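Local coordinates for MW1564 protein (Staphylococcus aureus, PDB 3NTV) that probably transfers a methyl group from S-adenosylmethionine to a hydroxyl of its substrate, as a putative caffeoyl-CoA O-methyltransferase with a Rossmann fold, at residues R57-L62 with L219-G224; K141-I146 with T163-H168; I78-G83 with T100-E105. One frame throughout, in Å; residues are numbered along the deposited sequence.

In the fold
All three contacts belong to one Rossmann-type methyltransferase domain. Contact 1 ties the start of helix 57-70 to the loop between strands 214-219 and 225-230; contact 3 and then contact 2 come between its two segments. Contact 3 pairs the end of strand 74-78 with strand 97-102, and contact 2 pairs the start of strand 143-149 with the short strand 166-167 that follows helix 155-162, so both reach the same mixed sheet, with centres about 19 Å apart. The centre of contact 1 is about 20 Å from that of contact 3, across the middle of the chain, and about 22 Å from that of contact 2. Contact 1 also borders the second subunit, while contact 3 holds the loop that probably serves cofactor binding.

Contact 1 of 3, residues R57-L62 with L219-G224; sequences RLTLDL and LNIDDG
D222 lays its carboxylate against the first turn of helix 57-70, where the side chains of T59 and D222 run antiparallel past one another. D222 OD2 accepts T59 OG1 at 2.6 Å through its anti lone pair, the one turned away from OD1. The same oxygen takes a second, weak bond from T59 N at 2.9 Å, with an N-H...O angle of only 128°. Two bonds from one residue thus grip OD2, and chi1 of T59 (-71°) makes this possible by setting OG1 beside its own backbone N. The other oxygen, OD1, reaches L58 N through a water, and a second water links T59 OG1 to D223 N.

D222 is the second residue of a type II' beta turn from I221 to G224, closed by G224 N to I221 O at 2.8 Å; the turn lies in the connection between the antiparallel strands 214-219 and 225-230. Further along the helix, at L62, the contact is apolar. L62 and L219 meet tip to tip, CD2 to CD1 at 3.5 Å, while I221 crosses L62 at about a right angle and brings CD1 within 3.6 Å of T59 OG1. I221 also packs on I221 of the second subunit, and L58 on N220 of that subunit. On the helix, R57 NE forms a salt bridge with D61 OD2 at 2.8 Å, and H33 bonds to the same oxygen.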
loop_
_atom_site.group_PDB
_atom_site.type_symbol
_atom_site.label_atom_id
_atom_site.label_comp_id
_atom_site.label_asym_id
_atom_site.label_seq_id
_atom_site.Cartn_x
_atom_site.Cartn_y
_atom_site.Cartn_z
ATOM N N ARG A 57 5.234 6.640 -9.973
ATOM C CA ARG A 57 4.097 5.916 -10.509
ATOM C C ARG A 57 3.450 4.899 -9.566
ATOM O O ARG A 57 2.227 4.903 -9.423
ATOM C CB ARG A 57 4.449 5.256 -11.853
ATOM C CG ARG A 57 3.264 4.530 -12.494
ATOM C CD ARG A 57 2.152 5.501 -12.922
ATOM N NE ARG A 57 0.965 4.795 -13.402
ATOM C CZ ARG A 57 0.763 4.427 -14.661
ATOM N NH1 ARG A 57 1.675 4.686 -15.591
ATOM N NH2 ARG A 57 -0.339 3.774 -14.995
ATOM N N LEU A 58 4.246 4.002 -8.966
ATOM C CA LEU A 58 3.633 2.979 -8.112
ATOM C C LEU A 58 3.043 3.587 -6.849
ATOM O O LEU A 58 1.984 3.155 -6.392
ATOM C CB LEU A 58 4.617 1.831 -7.802
ATOM C CG LEU A 58 5.095 1.052 -9.051
ATOM C CD1 LEU A 58 6.060 -0.055 -8.658
ATOM C CD2 LEU A 58 3.922 0.455 -9.840
ATOM N N THR A 59 3.698 4.625 -6.323
ATOM C CA THR A 59 3.177 5.356 -5.138
ATOM C C THR A 59 1.837 6.011 -5.510
ATOM O O THR A 59 0.856 5.899 -4.771
ATOM C CB THR A 59 4.182 6.458 -4.746
ATOM O OG1 THR A 59 5.336 5.802 -4.182
ATOM C CG2 THR A 59 3.596 7.447 -3.735
ATOM N N LEU A 60 1.800 6.702 -6.646
ATOM C CA LEU A 60 0.569 7.349 -7.100
ATOM C C LEU A 60 -0.542 6.339 -7.273
ATOM O O LEU A 60 -1.649 6.579 -6.819
ATOM C CB LEU A 60 0.813 8.089 -8.424
ATOM C CG LEU A 60 -0.446 8.668 -9.032
ATOM C CD1 LEU A 60 -0.743 10.040 -8.447
ATOM C CD2 LEU A 60 -0.362 8.641 -10.536
ATOM N N ASP A 61 -0.259 5.193 -7.913
ATOM C CA ASP A 61 -1.313 4.212 -8.140
ATOM C C ASP A 61 -1.855 3.558 -6.864
ATOM O O ASP A 61 -3.047 3.269 -6.781
ATOM C CB ASP A 61 -0.907 3.227 -9.227
ATOM C CG ASP A 61 -0.890 3.859 -10.618
ATOM O OD1 ASP A 61 -1.464 4.973 -10.787
ATOM O OD2 ASP A 61 -0.351 3.233 -11.537
ATOM N N LEU A 62 -1.010 3.446 -5.843
ATOM C CA LEU A 62 -1.469 2.994 -4.541
ATOM C C LEU A 62 -2.408 4.044 -3.921
ATOM O O LEU A 62 -3.471 3.682 -3.406
ATOM C CB LEU A 62 -0.291 2.733 -3.580
ATOM C CG LEU A 62 -0.685 2.458 -2.107
ATOM C CD1 LEU A 62 -1.575 1.194 -1.972
ATOM C CD2 LEU A 62 0.572 2.219 -1.273
ATOM N N LEU A 219 6.026 1.966 4.163
ATOM C CA LEU A 219 6.306 1.100 3.020
ATOM C C LEU A 219 7.594 1.505 2.352
ATOM O O LEU A 219 7.798 2.702 2.115
ATOM C CB LEU A 219 5.182 1.241 1.960
ATOM C CG LEU A 219 3.758 0.861 2.361
ATOM C CD1 LEU A 219 2.806 1.114 1.208
ATOM C CD2 LEU A 219 3.671 -0.607 2.762
ATOM N N ASN A 220 8.448 0.529 1.981
ATOM C CA ASN A 220 9.670 0.863 1.238
ATOM C C ASN A 220 9.435 0.658 -0.250
ATOM O O ASN A 220 9.901 -0.315 -0.872
ATOM C CB ASN A 220 10.922 0.129 1.746
ATOM C CG ASN A 220 10.810 -1.365 1.705
ATOM O OD1 ASN A 220 9.733 -1.931 1.907
ATOM N ND2 ASN A 220 11.913 -2.027 1.393
ATOM N N ILE A 221 8.622 1.540 -0.796
ATOM C CA ILE A 221 8.318 1.616 -2.214
ATOM C C ILE A 221 8.775 2.986 -2.631
ATOM O O ILE A 221 8.568 3.949 -1.885
ATOM C CB ILE A 221 6.818 1.401 -2.576
ATOM C CG1 ILE A 221 5.841 2.351 -1.827
ATOM C CG2 ILE A 221 6.438 -0.067 -2.468
ATOM C CD1 ILE A 221 4.518 2.640 -2.618
ATOM N N ASP A 222 9.436 3.080 -3.799
ATOM C CA ASP A 222 9.855 4.369 -4.357
ATOM C C ASP A 222 10.677 5.177 -3.320
ATOM O O ASP A 222 11.678 4.662 -2.825
ATOM C CB ASP A 222 8.593 5.127 -4.875
ATOM C CG ASP A 222 7.860 4.406 -5.997
ATOM O OD1 ASP A 222 8.537 3.817 -6.874
ATOM O OD2 ASP A 222 6.615 4.483 -6.037
ATOM N N ASP A 223 10.221 6.378 -2.935
ATOM C CA ASP A 223 10.916 7.228 -1.962
ATOM C C ASP A 223 10.523 6.954 -0.519
ATOM O O ASP A 223 10.962 7.686 0.370
ATOM C CB ASP A 223 10.604 8.694 -2.294
ATOM C CG ASP A 223 11.165 9.150 -3.616
ATOM O OD1 ASP A 223 12.304 8.759 -3.936
ATOM O OD2 ASP A 223 10.462 9.902 -4.329
ATOM N N GLY A 224 9.670 5.953 -0.305
ATOM C CA GLY A 224 9.154 5.624 1.020
ATOM C C GLY A 224 7.797 6.288 1.209
ATOM O O GLY A 224 7.628 7.459 0.850
HETATM O O HOH W 1 7.101 3.862 -9.249
HETATM O O HOH W 2 7.270 7.429 -3.059
#

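Contact 2 of 3, residues K141-I146 with T163-H168; sequences KVYDMI and TPLLKH
The backbones of 141-146 and 163-168 run parallel for one bridge, Y143 with L166, their CA atoms 4.8 Å apart. Y143 sends its N to L165 O at 2.8 Å and receives K167 N on its O at 2.9 Å; both bonds are nearly straight, at 167° and 169°. L166 N in turn bonds to T163 O, closing the short 3-10 segment that leads from helix 155-162 into this bridge.

L165 runs beside Y143 in the same direction, and its CB sits at the ring edge, in plane, 3.9 Å from CD2. K141 CB sits over one face, offset toward the rim of the ring, while the hydroxyl bonds to V138 O. The chain turns a corner at D144, then enters the central sheet between strands 74-78 and 170-175. Strand 143-149, helix 155-162 and strand 170-175 form the beta-alpha-beta crossover of the Rossmann fold, right-handed as is usual there, with the L166 bridge on the way from helix to second strand.

Beyond the corner, I146 crosses L166 obliquely, CD1 to CB at 3.9 Å, and CD1 also rests against T163. With CG anti to the backbone N (chi1 -178°), L166 swings back along the bridge, bringing CD1 to 3.4 Å from Y143 O. The K167 chain, extended beyond CG, passes D144 and makes a salt bridge, K167 NZ to D144 OD1 at 3.2 Å, whose hydrogen bond is weak; CE lies just as near. D144 OD2 is taken by K73 N and N74 N. V142 CG1 meets K167 CB at 3.7 Å.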
loop_
_atom_site.group_PDB
_atom_site.type_symbol
_atom_site.label_atom_id
_atom_site.label_comp_id
_atom_site.label_asym_id
_atom_site.label_seq_id
_atom_site.Cartn_x
_atom_site.Cartn_y
_atom_site.Cartn_z
ATOM N N LYS A 141 -13.459 23.557 4.068
ATOM C CA LYS A 141 -13.845 22.172 3.832
ATOM C C LYS A 141 -13.305 21.285 4.917
ATOM O O LYS A 141 -12.318 21.634 5.585
ATOM C CB LYS A 141 -13.226 21.684 2.503
ATOM C CG LYS A 141 -13.854 22.293 1.267
ATOM C CD LYS A 141 -12.996 22.057 0.048
ATOM C CE LYS A 141 -13.420 22.922 -1.113
ATOM N NZ LYS A 141 -14.771 22.564 -1.623
ATOM N N VAL A 142 -13.923 20.096 5.041
ATOM C CA VAL A 142 -13.448 18.998 5.886
ATOM C C VAL A 142 -12.810 18.041 4.847
ATOM O O VAL A 142 -13.448 17.679 3.850
ATOM C CB VAL A 142 -14.579 18.301 6.698
ATOM C CG1 VAL A 142 -14.059 17.046 7.405
ATOM C CG2 VAL A 142 -15.176 19.267 7.723
ATOM N N TYR A 143 -11.543 17.714 5.052
ATOM C CA TYR A 143 -10.823 16.845 4.104
ATOM C C TYR A 143 -10.872 15.379 4.507
ATOM O O TYR A 143 -10.991 15.048 5.689
ATOM C CB TYR A 143 -9.363 17.316 3.933
ATOM C CG TYR A 143 -9.281 18.710 3.353
ATOM C CD1 TYR A 143 -9.368 18.923 1.976
ATOM C CD2 TYR A 143 -9.177 19.823 4.183
ATOM C CE1 TYR A 143 -9.413 20.216 1.445
ATOM C CE2 TYR A 143 -9.186 21.118 3.661
ATOM C CZ TYR A 143 -9.325 21.310 2.294
ATOM O OH TYR A 143 -9.318 22.588 1.787
ATOM N N ASP A 144 -10.834 14.500 3.491
ATOM C CA ASP A 144 -10.816 13.048 3.669
ATOM C C ASP A 144 -9.392 12.503 3.609
ATOM O O ASP A 144 -9.149 11.400 4.092
ATOM C CB ASP A 144 -11.638 12.385 2.572
ATOM C CG ASP A 144 -13.070 12.879 2.537
ATOM O OD1 ASP A 144 -13.659 13.068 3.629
ATOM O OD2 ASP A 144 -13.578 13.139 1.428
HETATM N N MSE A 145 -8.460 13.282 3.037
HETATM C CA MSE A 145 -7.048 12.898 2.871
HETATM C C MSE A 145 -6.186 14.167 2.808
HETATM O O MSE A 145 -6.581 15.168 2.198
HETATM C CB MSE A 145 -6.878 12.079 1.549
HETATM C CG MSE A 145 -5.427 11.759 1.187
HETATM SE SE MSE A 145 -5.369 10.900 -0.568
HETATM C CE MSE A 145 -5.757 9.090 -0.006
ATOM N N ILE A 146 -5.014 14.097 3.458
ATOM C CA ILE A 146 -3.984 15.124 3.411
ATOM C C ILE A 146 -2.751 14.431 2.808
ATOM O O ILE A 146 -2.375 13.333 3.247
ATOM C CB ILE A 146 -3.714 15.765 4.797
ATOM C CG1 ILE A 146 -4.981 16.526 5.291
ATOM C CG2 ILE A 146 -2.502 16.730 4.698
ATOM C CD1 ILE A 146 -4.921 17.106 6.711
ATOM N N THR A 163 -4.091 18.918 10.049
ATOM C CA THR A 163 -4.853 17.758 10.539
ATOM C C THR A 163 -6.132 18.091 11.281
ATOM O O THR A 163 -7.067 17.328 11.130
ATOM C CB THR A 163 -3.994 16.695 11.195
ATOM O OG1 THR A 163 -3.269 17.249 12.286
ATOM C CG2 THR A 163 -3.072 16.012 10.214
ATOM N N PRO A 164 -6.288 19.240 11.980
ATOM C CA PRO A 164 -7.608 19.564 12.554
ATOM C C PRO A 164 -8.731 19.627 11.496
ATOM O O PRO A 164 -9.913 19.534 11.847
ATOM C CB PRO A 164 -7.383 20.965 13.154
ATOM C CG PRO A 164 -5.939 21.001 13.484
ATOM C CD PRO A 164 -5.306 20.301 12.306
ATOM N N LEU A 165 -8.377 19.801 10.195
ATOM C CA LEU A 165 -9.349 19.860 9.094
ATOM C C LEU A 165 -9.628 18.475 8.496
ATOM O O LEU A 165 -10.387 18.378 7.532
ATOM C CB LEU A 165 -8.833 20.760 7.969
ATOM C CG LEU A 165 -8.458 22.185 8.336
ATOM C CD1 LEU A 165 -7.935 22.894 7.125
ATOM C CD2 LEU A 165 -9.672 22.927 8.888
ATOM N N LEU A 166 -8.948 17.441 8.990
ATOM C CA LEU A 166 -9.130 16.077 8.484
ATOM C C LEU A 166 -10.214 15.358 9.298
ATOM O O LEU A 166 -10.186 15.364 10.535
ATOM C CB LEU A 166 -7.784 15.335 8.602
ATOM C CG LEU A 166 -7.723 13.895 8.076
ATOM C CD1 LEU A 166 -7.913 13.868 6.546
ATOM C CD2 LEU A 166 -6.393 13.256 8.456
ATOM N N LYS A 167 -11.141 14.706 8.610
ATOM C CA LYS A 167 -12.210 13.998 9.308
ATOM C C LYS A 167 -11.684 12.813 10.079
ATOM O O LYS A 167 -10.596 12.294 9.774
ATOM C CB LYS A 167 -13.301 13.541 8.341
ATOM C CG LYS A 167 -12.855 12.467 7.355
ATOM C CD LYS A 167 -14.036 11.857 6.663
ATOM C CE LYS A 167 -13.588 10.715 5.786
ATOM N NZ LYS A 167 -14.696 10.286 4.885
ATOM N N HIS A 168 -12.480 12.359 11.071
ATOM C CA HIS A 168 -12.207 11.145 11.827
ATOM C C HIS A 168 -12.207 9.997 10.790
ATOM O O HIS A 168 -13.068 9.963 9.895
ATOM C CB HIS A 168 -13.311 10.927 12.880
ATOM C CG HIS A 168 -13.257 9.588 13.554
ATOM N ND1 HIS A 168 -14.251 8.638 13.361
ATOM C CD2 HIS A 168 -12.325 9.079 14.396
ATOM C CE1 HIS A 168 -13.891 7.591 14.086
ATOM N NE2 HIS A 168 -12.737 7.804 14.720
#

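Contact 3 of 3, residues I78-G83 with T100-E105; sequences IGTAIG and TIERNE. With SO4 (sulfate ion), chain C.
The glycine-containing loop after strand 74-78 and the acidic end of strand 97-102 form the arrangement that, in Rossmann-fold methyltransferases, binds S-adenosylmethionine; this site is inferred here from the fold. I78 and I101 make a parallel bridge, with G79 N bonded to I101 O at 2.7 Å, and their side chains lie side by side, CD1 to CD1 at 3.7 Å. At G79 (phi 98°) the chain leaves the strand.

The side chain of E102 reaches across to the loop. Its CG is anti to the backbone N (chi1 -174°) and the chain bends at chi2, which turns the carboxylate back to the loop. OE1 accepts T80 N at 2.9 Å on its anti side, 24° out of the carboxylate plane, and OE2 accepts N104 N at 2.9 Å, also on the anti side, so a backbone N-H from each segment fixes the group's rotation. The T80 methyl, CG2, packs against E102 CB at 4.1 Å.

T80 OG1 accepts from G83 N in an ST motif just before helix 84-90, and gives a weak bond to O1 of a sulfate, probably from the crystallisation liquor. A81 N reaches sulfate O3 at 3.0 Å and I82 N reaches O2 at 3.1 Å; Y84 N, S85 OG and V55 N also bond to the anion.

Helix 155-162 packs on the isoleucine pair through Y162, helix 105-117 meets E102 through M107 and I82 through Y110, and strands 124-128 and 143-149 continue the sheet beyond 97-102 and 74-78.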
loop_
_atom_site.group_PDB
_atom_site.type_symbol
_atom_site.label_atom_id
_atom_site.label_comp_id
_atom_site.label_asym_id
_atom_site.label_seq_id
_atom_site.Cartn_x
_atom_site.Cartn_y
_atom_site.Cartn_z
ATOM N N ILE A 78 -0.008 19.330 0.103
ATOM C CA ILE A 78 0.942 20.378 0.459
ATOM C C ILE A 78 2.085 20.269 -0.540
ATOM O O ILE A 78 2.937 19.373 -0.444
ATOM C CB ILE A 78 1.419 20.302 1.930
ATOM C CG1 ILE A 78 0.254 20.139 2.958
ATOM C CG2 ILE A 78 2.345 21.491 2.246
ATOM C CD1 ILE A 78 -0.779 21.213 3.032
ATOM N N GLY A 79 2.042 21.124 -1.536
ATOM C CA GLY A 79 3.065 21.171 -2.562
ATOM C C GLY A 79 2.707 20.448 -3.831
ATOM O O GLY A 79 1.950 19.472 -3.830
ATOM N N THR A 80 3.269 20.937 -4.919
ATOM C CA THR A 80 3.160 20.362 -6.241
ATOM C C THR A 80 4.271 20.860 -7.138
ATOM O O THR A 80 4.783 21.970 -6.965
ATOM C CB THR A 80 1.785 20.593 -6.871
ATOM O OG1 THR A 80 1.708 19.730 -8.002
ATOM C CG2 THR A 80 1.524 22.060 -7.275
ATOM N N ALA A 81 4.644 20.025 -8.087
ATOM C CA ALA A 81 5.623 20.407 -9.064
ATOM C C ALA A 81 4.874 20.951 -10.293
ATOM O O ALA A 81 5.086 22.105 -10.668
ATOM C CB ALA A 81 6.466 19.219 -9.425
ATOM N N ILE A 82 3.966 20.157 -10.887
ATOM C CA ILE A 82 3.238 20.588 -12.085
ATOM C C ILE A 82 1.718 20.306 -12.043
ATOM O O ILE A 82 1.072 20.392 -13.087
ATOM C CB ILE A 82 3.884 19.957 -13.360
ATOM C CG1 ILE A 82 3.774 18.400 -13.370
ATOM C CG2 ILE A 82 5.310 20.467 -13.593
ATOM C CD1 ILE A 82 4.279 17.655 -14.659
ATOM N N GLY A 83 1.182 19.939 -10.879
ATOM C CA GLY A 83 -0.237 19.597 -10.742
ATOM C C GLY A 83 -0.536 18.164 -11.153
ATOM O O GLY A 83 -1.697 17.771 -11.272
ATOM N N THR A 100 -4.582 22.351 -3.468
ATOM C CA THR A 100 -3.122 22.209 -3.483
ATOM C C THR A 100 -2.456 23.525 -3.104
ATOM O O THR A 100 -2.710 24.549 -3.742
ATOM C CB THR A 100 -2.618 21.706 -4.857
ATOM O OG1 THR A 100 -3.382 20.586 -5.276
ATOM C CG2 THR A 100 -1.163 21.289 -4.820
ATOM N N ILE A 101 -1.602 23.491 -2.069
ATOM C CA ILE A 101 -0.864 24.677 -1.619
ATOM C C ILE A 101 0.512 24.618 -2.249
ATOM O O ILE A 101 1.205 23.598 -2.120
ATOM C CB ILE A 101 -0.776 24.757 -0.072
ATOM C CG1 ILE A 101 -2.181 24.715 0.591
ATOM C CG2 ILE A 101 0.076 25.981 0.395
ATOM C CD1 ILE A 101 -2.159 24.498 2.153
ATOM N N GLU A 102 0.945 25.727 -2.860
ATOM C CA GLU A 102 2.266 25.796 -3.454
ATOM C C GLU A 102 2.803 27.215 -3.385
ATOM O O GLU A 102 2.088 28.170 -3.691
ATOM C CB GLU A 102 2.268 25.257 -4.901
ATOM C CG GLU A 102 3.658 25.170 -5.551
ATOM C CD GLU A 102 4.788 24.553 -4.742
ATOM O OE1 GLU A 102 4.613 23.428 -4.219
ATOM O OE2 GLU A 102 5.854 25.202 -4.626
ATOM N N ARG A 103 4.074 27.351 -2.970
ATOM C CA ARG A 103 4.676 28.680 -2.873
ATOM C C ARG A 103 5.540 29.066 -4.069
ATOM O O ARG A 103 5.736 30.264 -4.299
ATOM C CB ARG A 103 5.460 28.839 -1.562
ATOM C CG ARG A 103 6.721 27.988 -1.442
ATOM C CD ARG A 103 7.575 28.516 -0.311
ATOM N NE ARG A 103 8.907 27.919 -0.309
ATOM C CZ ARG A 103 9.933 28.385 0.396
ATOM N NH1 ARG A 103 9.789 29.465 1.159
ATOM N NH2 ARG A 103 11.112 27.781 0.341
ATOM N N ASN A 104 6.108 28.079 -4.788
ATOM C CA ASN A 104 7.012 28.363 -5.910
ATOM C C ASN A 104 6.272 28.856 -7.142
ATOM O O ASN A 104 5.464 28.123 -7.716
ATOM C CB ASN A 104 7.909 27.153 -6.204
ATOM C CG ASN A 104 8.961 27.379 -7.263
ATOM O OD1 ASN A 104 8.667 27.495 -8.452
ATOM N ND2 ASN A 104 10.218 27.373 -6.859
ATOM N N GLU A 105 6.563 30.108 -7.554
ATOM C CA GLU A 105 5.966 30.781 -8.706
ATOM C C GLU A 105 6.069 29.976 -10.006
ATOM O O GLU A 105 5.098 29.961 -10.762
ATOM C CB GLU A 105 6.574 32.182 -8.896
ATOM C CG GLU A 105 6.086 33.191 -7.872
HETATM S S SO4 C . 3.144 16.560 -8.690
HETATM O O1 SO4 C . 1.754 16.582 -8.177
HETATM O O2 SO4 C . 3.180 17.360 -9.904
HETATM O O3 SO4 C . 4.040 17.158 -7.666
HETATM O O4 SO4 C . 3.536 15.148 -8.861
#